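PDB 4ZBY: uracil-DNA glycosylase, which belongs to the uracil-DNA glycosylase superfamily of alpha/beta proteins and carries an iron/sulfur cluster and a bound uracil in this model. Local coordinates for residues Asp2-Ile7 with Asp111-Lys116; Gln21-Ala26 with Val84-Pro89; Pro104-Gln109 with Lys127-Lys132. All coordinates share one frame; numbering follows the deposited sequence.

How the contacts relate
Contacts 1 and 3 share helix 96-113: its C-terminal end meets the start of helix 4-12 in contact 1, and its middle meets helix 123-133 in contact 3. Contact 2 instead joins two irregular loops at the iron/sulfur cluster. Contact 3 is buried; contacts 1 and 2 are partly buried. Their chemistry differs accordingly: contact 1 is held across its segments by aliphatic side chains, contact 2 by a metal-bound thiolate, an arginine, a water bridge and a CH-pi contact between a phenylalanine and a proline, and contact 3 by a tyrosine-aspartate hydrogen bond beside a leucine. Contact 3 touches both others, through Arg108 toward contact 1 and Gln109 toward contact 2, whereas contacts 1 and 2 do not touch.

Contact 1: residues Asp2-Ile7 with Asp111-Lys116; sequences DSLEKI and DIIMPK
Ser3 and Ile112 bring the two backbones closest, their CA atoms 6.9 Å apart, where the start of helix 4-12 meets the last turn of helix 96-113. No hydrogen bond crosses between 2-7 and 111-116, and the joint is aliphatic, centred on Ile112. Its CD1 presses on the chain just ahead of the first helix, 3.5 Å from Ser3 C, and meets Ile7 tip to tip, CD1 to CD1, at 3.7 Å. A branched side chain suits this place because its two branches face different neighbours, CD1 toward Ser3 and Ile7 and CG2 toward Leu4. With CG1 set beside the backbone N (chi1 -75°), Ile112 turns CG2 to Leu4, whose CG lies 3.9 Å from that methyl as the two side chains slide past each other in opposite directions. Leu4 also crosses Ile113 at about a right angle, its CD1 4.0 Å from Ile113 CG1. In this alpha/beta fold the pair leads inward to the central sheet, for both Leu4 and Ile113 touch Phe79 on strand 79-82. Ser3 is the N-cap of helix 4-12: its short hydroxyl, OG, accepts from Lys6 N at 3.0 Å. Asp2 rests its carboxylate beside the Ile112 methyl while keeping both oxygens engaged. OD1 takes Ser3 N at 2.9 Å, from 44° above the carboxylate plane, and OD2 forms a salt bridge with Arg108.

Contact 2: residues Gln21-Ala26 with Val84-Pro89; sequences QFRTNA and VKCRPP. With SF4 (iron/sulfur cluster), chain B.
Arg23 and Cys86 meet at the edge of the iron/sulfur cluster, in a loop-to-loop contact that joins the segment between helix 4-12 and strand 30-31 to the one between strand 79-82 and helix 96-113. Neither loop has regular structure here, and the cluster, a bridging water and a CH-pi contact hold them together. Cys86 SG binds iron FE3 at 2.3 Å, a role that suits the soft sulfur of a cysteine. The same sulfur accepts a hydrogen bond from Arg23 NH1, 3.4 Å away and fairly straight at 158°, the sulfur lying at the edge of the guanidinium group, near its plane. Arg23 reaches it with CG between its backbone N and carbonyl carbon (chi1 81°) and the chain extended beyond. NH1 has a second acceptor in Cys14 O, which helps fix the rotation of the group. Small Ala26 lets its chain come close: its CB sits 3.8 Å from Cys86 SG. Val84 CG1 covers another part of the cluster, 3.7 Å from sulfide S2, while the amine of Lys85 turns away to Asn82 O, Thr81 OG1 and Gln109 OE1. Farther along, Pro89 lies over one face of the Phe22 ring, its CB 4.1 Å from the centroid and 8° off the normal, a CH-pi contact; Gln21 CG covers the opposite face. Near Cys86, a water donates to Asn25 O at 2.8 Å and accepts from Arg87 N at 2.9 Å. Cys14, Cys17 and Cys102 also line the pocket, consistent with a four-cysteine cluster. A cationic donor so close to a metal-bound sulfur would be expected to draw off part of its negative charge, and so perhaps to favour the more reduced state of the cluster.

Contact 3: residues Pro104-Gln109 with Lys127-Lys132; sequences PYLDRQ and KYIFSK
Asp107 and Tyr128 carry the polar part of this helix-helix contact: the phenol OH donates to Asp107 OD1 at 2.6 Å, a short hydrogen bond. The hydroxyl meets OD1 on its syn side, 19° out of the carboxylate plane, and the oxygen in turn lies at the edge of the tyrosine ring. Carboxylate and ring planes are only 21° apart, so the two flat groups are nearly aligned. A tyrosine suits the place because the axes of the two short helical segments stay 12.1 Å apart and cross at -65°, a gap that a long ring can span. It does so with CG anti to the backbone N, which swings the ring toward helix 96-113. Lys132 NZ stands 4.3 Å from Asp107 OD2, beyond a salt bridge, though its charge would probably still favour the ionised carboxylate. At the other end of Tyr128 the backbone O accepts from Lys132 N of the helix at 3.2 Å; the hydroxyl of Ser131 also approaches this oxygen, but so closely that the length of that bond is doubtful. Gln109 is buried with both ends of its amide satisfied, NE2 by Pro28 O and OE1 by Lys85 NZ, while Arg108 NH1 forms a salt bridge with Glu10. Beside the polar bond, Leu106 slides past Tyr128 in the opposite direction, CD2 to CD1 at 4.0 Å, and the same methyl reaches Ile129 CD1 at 4.2 Å. Strand 117-121 connects the two helices along the chain. Leu106 also packs on Met38 and Val40 of strand 37-41, and so sits between helix 123-133 and the central sheet, while Tyr105 on the same turn leans on helix 4-12 and touches the iron/sulfur cluster.

Contact 1: residues Asp2-Ile7 with Asp111-Lys116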
loop_
_atom_site.group_PDB
_atom_site.type_symbol
_atom_site.label_atom_id
_atom_site.label_comp_id
_atom_site.label_asym_id
_atom_site.label_seq_id
_atom_site.Cartn_x
_atom_site.Cartn_y
_atom_site.Cartn_z
ATOM N N ASP A 2 4.549 20.665 -3.388
ATOM C CA ASP A 2 4.802 19.230 -3.379
ATOM C C ASP A 2 4.193 18.581 -4.611
ATOM O O ASP A 2 3.266 19.119 -5.226
ATOM C CB ASP A 2 4.257 18.583 -2.106
ATOM C CG ASP A 2 5.026 17.317 -1.717
ATOM O OD1 ASP A 2 6.012 16.979 -2.402
ATOM O OD2 ASP A 2 4.646 16.681 -0.725
ATOM N N SER A 3 4.737 17.434 -4.986
ATOM C CA SER A 3 4.247 16.685 -6.136
ATOM C C SER A 3 4.710 15.254 -6.017
ATOM O O SER A 3 5.678 14.984 -5.331
ATOM C CB SER A 3 4.734 17.300 -7.448
ATOM O OG SER A 3 6.142 17.242 -7.566
ATOM N N LEU A 4 4.023 14.339 -6.696
ATOM C CA LEU A 4 4.460 12.948 -6.707
ATOM C C LEU A 4 5.862 12.860 -7.333
ATOM O O LEU A 4 6.691 12.025 -6.935
ATOM C CB LEU A 4 3.462 12.070 -7.458
ATOM C CG LEU A 4 2.106 11.917 -6.785
ATOM C CD1 LEU A 4 1.238 10.982 -7.612
ATOM C CD2 LEU A 4 2.265 11.381 -5.346
ATOM N N GLU A 5 6.117 13.735 -8.298
ATOM C CA GLU A 5 7.419 13.802 -8.934
ATOM C C GLU A 5 8.516 14.157 -7.946
ATOM O O GLU A 5 9.595 13.568 -7.986
ATOM C CB GLU A 5 7.394 14.825 -10.081
ATOM C CG GLU A 5 6.498 14.410 -11.252
ATOM C CD GLU A 5 5.098 15.055 -11.235
ATOM O OE1 GLU A 5 4.460 15.112 -10.157
ATOM O OE2 GLU A 5 4.631 15.505 -12.316
ATOM N N LYS A 6 8.242 15.120 -7.073
ATOM C CA LYS A 6 9.219 15.579 -6.090
ATOM C C LYS A 6 9.492 14.469 -5.087
ATOM O O LYS A 6 10.639 14.185 -4.734
ATOM C CB LYS A 6 8.710 16.836 -5.381
ATOM C CG LYS A 6 9.623 17.447 -4.334
ATOM C CD LYS A 6 8.928 18.674 -3.732
ATOM C CE LYS A 6 9.817 19.494 -2.817
ATOM N NZ LYS A 6 9.177 20.814 -2.505
ATOM N N ILE A 7 8.419 13.845 -4.634
ATOM C CA ILE A 7 8.537 12.735 -3.694
ATOM C C ILE A 7 9.367 11.602 -4.301
ATOM O O ILE A 7 10.264 11.034 -3.638
ATOM C CB ILE A 7 7.144 12.241 -3.294
ATOM C CG1 ILE A 7 6.388 13.353 -2.569
ATOM C CG2 ILE A 7 7.269 10.945 -2.447
ATOM C CD1 ILE A 7 4.893 13.089 -2.472
ATOM N N ASP A 111 -1.689 12.876 0.549
ATOM C CA ASP A 111 -2.121 14.278 0.511
ATOM C C ASP A 111 -2.385 14.759 -0.894
ATOM O O ASP A 111 -3.290 15.582 -1.132
ATOM C CB ASP A 111 -1.059 15.183 1.147
ATOM C CG ASP A 111 -1.136 15.190 2.638
ATOM O OD1 ASP A 111 -2.059 14.537 3.154
ATOM O OD2 ASP A 111 -0.294 15.855 3.296
ATOM N N ILE A 112 -1.589 14.250 -1.829
ATOM C CA ILE A 112 -1.676 14.677 -3.208
ATOM C C ILE A 112 -2.737 13.878 -3.951
ATOM O O ILE A 112 -3.581 14.458 -4.636
ATOM C CB ILE A 112 -0.325 14.533 -3.926
ATOM C CG1 ILE A 112 0.643 15.643 -3.485
ATOM C CG2 ILE A 112 -0.505 14.547 -5.437
ATOM C CD1 ILE A 112 2.104 15.255 -3.655
ATOM N N ILE A 113 -2.697 12.559 -3.821
ATOM C CA ILE A 113 -3.633 11.723 -4.553
ATOM C C ILE A 113 -5.083 11.840 -4.058
ATOM O O ILE A 113 -6.009 11.905 -4.872
ATOM C CB ILE A 113 -3.163 10.262 -4.508
ATOM C CG1 ILE A 113 -1.818 10.142 -5.239
ATOM C CG2 ILE A 113 -4.164 9.364 -5.197
ATOM C CD1 ILE A 113 -1.078 8.856 -4.942
ATOM N N MET A 114 -5.274 11.873 -2.737
ATOM C CA MET A 114 -6.609 11.871 -2.129
ATOM C C MET A 114 -7.521 10.824 -2.741
ATOM O O MET A 114 -8.624 11.144 -3.218
ATOM C CB MET A 114 -7.259 13.268 -2.222
ATOM C CG MET A 114 -6.514 14.301 -1.392
ATOM S SD MET A 114 -6.518 13.883 0.368
ATOM C CE MET A 114 -8.285 14.054 0.693
ATOM N N PRO A 115 -7.095 9.559 -2.695
ATOM C CA PRO A 115 -7.897 8.491 -3.303
ATOM C C PRO A 115 -9.249 8.282 -2.611
ATOM O O PRO A 115 -9.441 8.610 -1.412
ATOM C CB PRO A 115 -7.005 7.270 -3.135
ATOM C CG PRO A 115 -6.294 7.549 -1.804
ATOM C CD PRO A 115 -6.006 9.025 -1.855
ATOM N N LYS A 116 -10.204 7.752 -3.370
ATOM C CA LYS A 116 -11.483 7.341 -2.798
ATOM C C LYS A 116 -11.285 6.219 -1.768
ATOM O O LYS A 116 -11.975 6.160 -0.743
ATOM C CB LYS A 116 -12.426 6.853 -3.915
ATOM C CG LYS A 116 -13.806 6.410 -3.413
ATOM C CD LYS A 116 -14.693 5.970 -4.599
ATOM C CE LYS A 116 -16.140 5.734 -4.163
ATOM N NZ LYS A 116 -17.012 5.316 -5.303
#

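Contact 2: residues Gln21-Ala26 with Val84-Pro89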
loop_
_atom_site.group_PDB
_atom_site.type_symbol
_atom_site.label_atom_id
_atom_site.label_comp_id
_atom_site.label_asym_id
_atom_site.label_seq_id
_atom_site.Cartn_x
_atom_site.Cartn_y
_atom_site.Cartn_z
ATOM N N GLN A 21 21.557 1.908 2.876
ATOM C CA GLN A 21 22.840 1.288 2.648
ATOM C C GLN A 21 22.773 -0.074 1.968
ATOM O O GLN A 21 23.756 -0.515 1.379
ATOM C CB GLN A 21 23.601 1.160 3.977
ATOM C CG GLN A 21 22.993 0.151 4.927
ATOM C CD GLN A 21 23.631 0.188 6.311
ATOM O OE1 GLN A 21 24.730 -0.345 6.525
ATOM N NE2 GLN A 21 22.940 0.810 7.261
ATOM N N PHE A 22 21.618 -0.725 2.038
ATOM C CA PHE A 22 21.473 -2.085 1.535
ATOM C C PHE A 22 20.913 -2.148 0.115
ATOM O O PHE A 22 21.010 -3.181 -0.570
ATOM C CB PHE A 22 20.542 -2.888 2.450
ATOM C CG PHE A 22 20.942 -2.865 3.896
ATOM C CD1 PHE A 22 22.163 -3.397 4.301
ATOM C CD2 PHE A 22 20.085 -2.332 4.849
ATOM C CE1 PHE A 22 22.537 -3.374 5.648
ATOM C CE2 PHE A 22 20.435 -2.310 6.182
ATOM C CZ PHE A 22 21.663 -2.834 6.588
ATOM N N ARG A 23 20.328 -1.048 -0.323
ATOM C CA ARG A 23 19.459 -1.115 -1.489
ATOM C C ARG A 23 20.202 -1.073 -2.819
ATOM O O ARG A 23 21.345 -0.589 -2.929
ATOM C CB ARG A 23 18.411 0.014 -1.444
ATOM C CG ARG A 23 18.935 1.347 -1.917
ATOM C CD ARG A 23 17.934 2.476 -1.715
ATOM N NE ARG A 23 18.609 3.748 -1.962
ATOM C CZ ARG A 23 18.391 4.866 -1.274
ATOM N NH1 ARG A 23 17.488 4.889 -0.296
ATOM N NH2 ARG A 23 19.083 5.963 -1.561
ATOM N N THR A 24 19.522 -1.617 -3.829
ATOM C CA THR A 24 19.877 -1.388 -5.222
ATOM C C THR A 24 19.058 -0.195 -5.691
ATOM O O THR A 24 19.610 0.788 -6.176
ATOM C CB THR A 24 19.578 -2.604 -6.109
ATOM O OG1 THR A 24 20.258 -3.744 -5.570
ATOM C CG2 THR A 24 20.109 -2.360 -7.561
ATOM N N ASN A 25 17.748 -0.272 -5.499
ATOM C CA ASN A 25 16.847 0.840 -5.843
ATOM C C ASN A 25 15.827 1.087 -4.760
ATOM O O ASN A 25 15.215 0.141 -4.295
ATOM C CB ASN A 25 16.054 0.559 -7.121
ATOM C CG ASN A 25 16.920 0.477 -8.332
ATOM O OD1 ASN A 25 17.384 1.499 -8.851
ATOM N ND2 ASN A 25 17.153 -0.738 -8.796
ATOM N N ALA A 26 15.625 2.351 -4.388
ATOM C CA ALA A 26 14.483 2.715 -3.538
ATOM C C ALA A 26 13.245 2.534 -4.392
ATOM O O ALA A 26 13.344 2.570 -5.622
ATOM C CB ALA A 26 14.599 4.159 -3.047
ATOM N N VAL A 84 7.108 1.691 3.859
ATOM C CA VAL A 84 8.547 1.864 3.838
ATOM C C VAL A 84 9.015 1.596 2.411
ATOM O O VAL A 84 8.513 0.678 1.751
ATOM C CB VAL A 84 9.239 0.911 4.838
ATOM C CG1 VAL A 84 10.732 0.812 4.589
ATOM C CG2 VAL A 84 8.965 1.420 6.258
ATOM N N LYS A 85 9.951 2.401 1.931
ATOM C CA LYS A 85 10.248 2.357 0.509
ATOM C C LYS A 85 11.604 1.747 0.114
ATOM O O LYS A 85 11.951 1.683 -1.080
ATOM C CB LYS A 85 10.064 3.769 -0.055
ATOM C CG LYS A 85 8.564 4.162 -0.004
ATOM C CD LYS A 85 8.384 5.653 -0.059
ATOM C CE LYS A 85 7.016 6.019 -0.587
ATOM N NZ LYS A 85 5.864 5.572 0.257
ATOM N N CYS A 86 12.343 1.227 1.094
ATOM C CA CYS A 86 13.537 0.439 0.807
ATOM C C CYS A 86 13.419 -0.942 1.426
ATOM O O CYS A 86 12.752 -1.115 2.430
ATOM C CB CYS A 86 14.793 1.119 1.331
ATOM S SG CYS A 86 15.032 2.710 0.480
ATOM N N ARG A 87 14.047 -1.915 0.778
ATOM C CA ARG A 87 14.046 -3.314 1.251
ATOM C C ARG A 87 14.830 -3.503 2.540
ATOM O O ARG A 87 16.028 -3.278 2.578
ATOM C CB ARG A 87 14.642 -4.225 0.175
ATOM C CG ARG A 87 14.587 -5.713 0.495
ATOM C CD ARG A 87 15.585 -6.481 -0.355
ATOM N NE ARG A 87 15.388 -7.920 -0.231
ATOM C CZ ARG A 87 16.199 -8.836 -0.755
ATOM N NH1 ARG A 87 15.933 -10.122 -0.590
ATOM N NH2 ARG A 87 17.270 -8.466 -1.445
ATOM N N PRO A 88 14.160 -3.958 3.599
ATOM C CA PRO A 88 14.933 -4.253 4.804
ATOM C C PRO A 88 15.806 -5.466 4.563
ATOM O O PRO A 88 15.432 -6.331 3.777
ATOM C CB PRO A 88 13.858 -4.526 5.862
ATOM C CG PRO A 88 12.633 -3.803 5.344
ATOM C CD PRO A 88 12.706 -3.958 3.841
ATOM N N PRO A 89 16.974 -5.510 5.206
ATOM C CA PRO A 89 17.899 -6.633 5.073
ATOM C C PRO A 89 17.321 -7.931 5.600
ATOM O O PRO A 89 16.466 -7.912 6.490
ATOM C CB PRO A 89 19.093 -6.201 5.935
ATOM C CG PRO A 89 18.466 -5.307 6.974
ATOM C CD PRO A 89 17.465 -4.515 6.179
HETATM FE FE1 SF4 B . 14.625 4.923 4.687
HETATM FE FE2 SF4 B . 14.555 6.896 2.893
HETATM FE FE3 SF4 B . 14.510 4.333 2.060
HETATM FE FE4 SF4 B . 12.387 5.382 3.281
HETATM S S1 SF4 B . 13.217 5.989 1.255
HETATM S S2 SF4 B . 13.280 3.361 3.679
HETATM S S3 SF4 B . 13.371 6.783 4.793
HETATM S S4 SF4 B . 16.220 5.394 3.195
HETATM O O HOH W 1 14.931 -1.411 -1.933
#

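Contact 3: residues Pro104-Gln109 with Lys127-Lys132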
loop_
_atom_site.group_PDB
_atom_site.type_symbol
_atom_site.label_atom_id
_atom_site.label_comp_id
_atom_site.label_asym_id
_atom_site.label_seq_id
_atom_site.Cartn_x
_atom_site.Cartn_y
_atom_site.Cartn_z
ATOM N N PRO A 104 6.562 9.774 6.282
ATOM C CA PRO A 104 6.111 11.075 5.764
ATOM C C PRO A 104 5.993 11.123 4.240
ATOM O O PRO A 104 5.200 11.926 3.727
ATOM C CB PRO A 104 7.189 12.038 6.256
ATOM C CG PRO A 104 7.646 11.432 7.549
ATOM C CD PRO A 104 7.649 9.939 7.266
ATOM N N TYR A 105 6.734 10.272 3.530
ATOM C CA TYR A 105 6.580 10.181 2.078
ATOM C C TYR A 105 5.197 9.673 1.725
ATOM O O TYR A 105 4.548 10.216 0.841
ATOM C CB TYR A 105 7.625 9.246 1.459
ATOM C CG TYR A 105 9.060 9.763 1.486
ATOM C CD1 TYR A 105 9.349 11.055 1.061
ATOM C CD2 TYR A 105 10.114 8.944 1.911
ATOM C CE1 TYR A 105 10.645 11.532 1.025
ATOM C CE2 TYR A 105 11.423 9.409 1.887
ATOM C CZ TYR A 105 11.673 10.719 1.437
ATOM O OH TYR A 105 12.953 11.226 1.409
ATOM N N LEU A 106 4.752 8.621 2.409
ATOM C CA LEU A 106 3.395 8.109 2.170
ATOM C C LEU A 106 2.306 9.164 2.503
ATOM O O LEU A 106 1.356 9.337 1.744
ATOM C CB LEU A 106 3.172 6.844 2.994
ATOM C CG LEU A 106 1.773 6.226 2.909
ATOM C CD1 LEU A 106 1.490 5.814 1.492
ATOM C CD2 LEU A 106 1.665 5.029 3.850
ATOM N N ASP A 107 2.458 9.833 3.640
ATOM C CA ASP A 107 1.575 10.936 4.034
ATOM C C ASP A 107 1.469 11.935 2.887
ATOM O O ASP A 107 0.380 12.391 2.537
ATOM C CB ASP A 107 2.090 11.676 5.266
ATOM C CG ASP A 107 2.096 10.832 6.514
ATOM O OD1 ASP A 107 1.432 9.780 6.553
ATOM O OD2 ASP A 107 2.763 11.247 7.473
ATOM N N ARG A 108 2.618 12.280 2.313
ATOM C CA ARG A 108 2.652 13.274 1.243
ATOM C C ARG A 108 1.986 12.750 -0.014
ATOM O O ARG A 108 1.325 13.511 -0.740
ATOM C CB ARG A 108 4.093 13.689 0.953
ATOM C CG ARG A 108 4.688 14.521 2.081
ATOM C CD ARG A 108 6.199 14.697 1.945
ATOM N NE ARG A 108 6.598 15.285 0.667
ATOM C CZ ARG A 108 7.862 15.379 0.273
ATOM N NH1 ARG A 108 8.822 14.915 1.065
ATOM N NH2 ARG A 108 8.168 15.921 -0.900
ATOM N N GLN A 109 2.134 11.453 -0.265
ATOM C CA GLN A 109 1.545 10.846 -1.456
ATOM C C GLN A 109 0.023 10.814 -1.318
ATOM O O GLN A 109 -0.721 11.122 -2.279
ATOM C CB GLN A 109 2.119 9.432 -1.700
ATOM C CG GLN A 109 3.567 9.473 -2.117
ATOM C CD GLN A 109 4.217 8.097 -2.162
ATOM O OE1 GLN A 109 3.995 7.279 -1.270
ATOM N NE2 GLN A 109 4.997 7.828 -3.215
ATOM N N LYS A 127 -1.807 -1.005 10.285
ATOM C CA LYS A 127 -1.518 -0.376 11.560
ATOM C C LYS A 127 -1.095 1.087 11.401
ATOM O O LYS A 127 -1.524 1.947 12.192
ATOM C CB LYS A 127 -0.435 -1.175 12.300
ATOM C CG LYS A 127 -0.089 -0.655 13.683
ATOM C CD LYS A 127 0.921 -1.594 14.343
ATOM C CE LYS A 127 0.963 -1.411 15.856
ATOM N NZ LYS A 127 1.416 -0.041 16.212
ATOM N N TYR A 128 -0.280 1.377 10.387
ATOM C CA TYR A 128 0.179 2.744 10.163
ATOM C C TYR A 128 -1.000 3.669 9.837
ATOM O O TYR A 128 -1.178 4.725 10.456
ATOM C CB TYR A 128 1.224 2.830 9.011
ATOM C CG TYR A 128 1.572 4.283 8.803
ATOM C CD1 TYR A 128 1.027 5.016 7.759
ATOM C CD2 TYR A 128 2.360 4.952 9.731
ATOM C CE1 TYR A 128 1.287 6.381 7.635
ATOM C CE2 TYR A 128 2.625 6.298 9.612
ATOM C CZ TYR A 128 2.086 7.009 8.565
ATOM O OH TYR A 128 2.377 8.352 8.468
ATOM N N ILE A 129 -1.802 3.271 8.859
ATOM C CA ILE A 129 -2.908 4.124 8.419
ATOM C C ILE A 129 -3.938 4.252 9.543
ATOM O O ILE A 129 -4.447 5.342 9.775
ATOM C CB ILE A 129 -3.579 3.602 7.117
ATOM C CG1 ILE A 129 -2.610 3.730 5.930
ATOM C CG2 ILE A 129 -4.903 4.354 6.853
ATOM C CD1 ILE A 129 -2.185 5.154 5.592
ATOM N N PHE A 130 -4.200 3.168 10.283
ATOM C CA PHE A 130 -5.108 3.268 11.434
ATOM C C PHE A 130 -4.607 4.282 12.447
ATOM O O PHE A 130 -5.410 4.963 13.097
ATOM C CB PHE A 130 -5.303 1.904 12.108
ATOM C CG PHE A 130 -6.421 1.097 11.519
ATOM C CD1 PHE A 130 -7.228 0.317 12.333
ATOM C CD2 PHE A 130 -6.681 1.132 10.156
ATOM C CE1 PHE A 130 -8.270 -0.429 11.781
ATOM C CE2 PHE A 130 -7.711 0.397 9.598
ATOM C CZ PHE A 130 -8.517 -0.376 10.410
ATOM N N SER A 131 -3.285 4.397 12.591
ATOM C CA SER A 131 -2.732 5.364 13.534
ATOM C C SER A 131 -2.966 6.804 13.068
ATOM O O SER A 131 -3.267 7.676 13.892
ATOM C CB SER A 131 -1.231 5.106 13.794
ATOM O OG SER A 131 -0.408 5.529 12.700
ATOM N N LYS A 132 -2.885 7.040 11.763
ATOM C CA LYS A 132 -3.197 8.353 11.201
ATOM C C LYS A 132 -4.691 8.672 11.325
ATOM O O LYS A 132 -5.068 9.825 11.525
ATOM C CB LYS A 132 -2.771 8.436 9.732
ATOM C CG LYS A 132 -1.276 8.350 9.495
ATOM C CD LYS A 132 -0.529 9.517 10.145
ATOM C CE LYS A 132 0.408 9.033 11.239
ATOM N NZ LYS A 132 1.573 9.953 11.448
#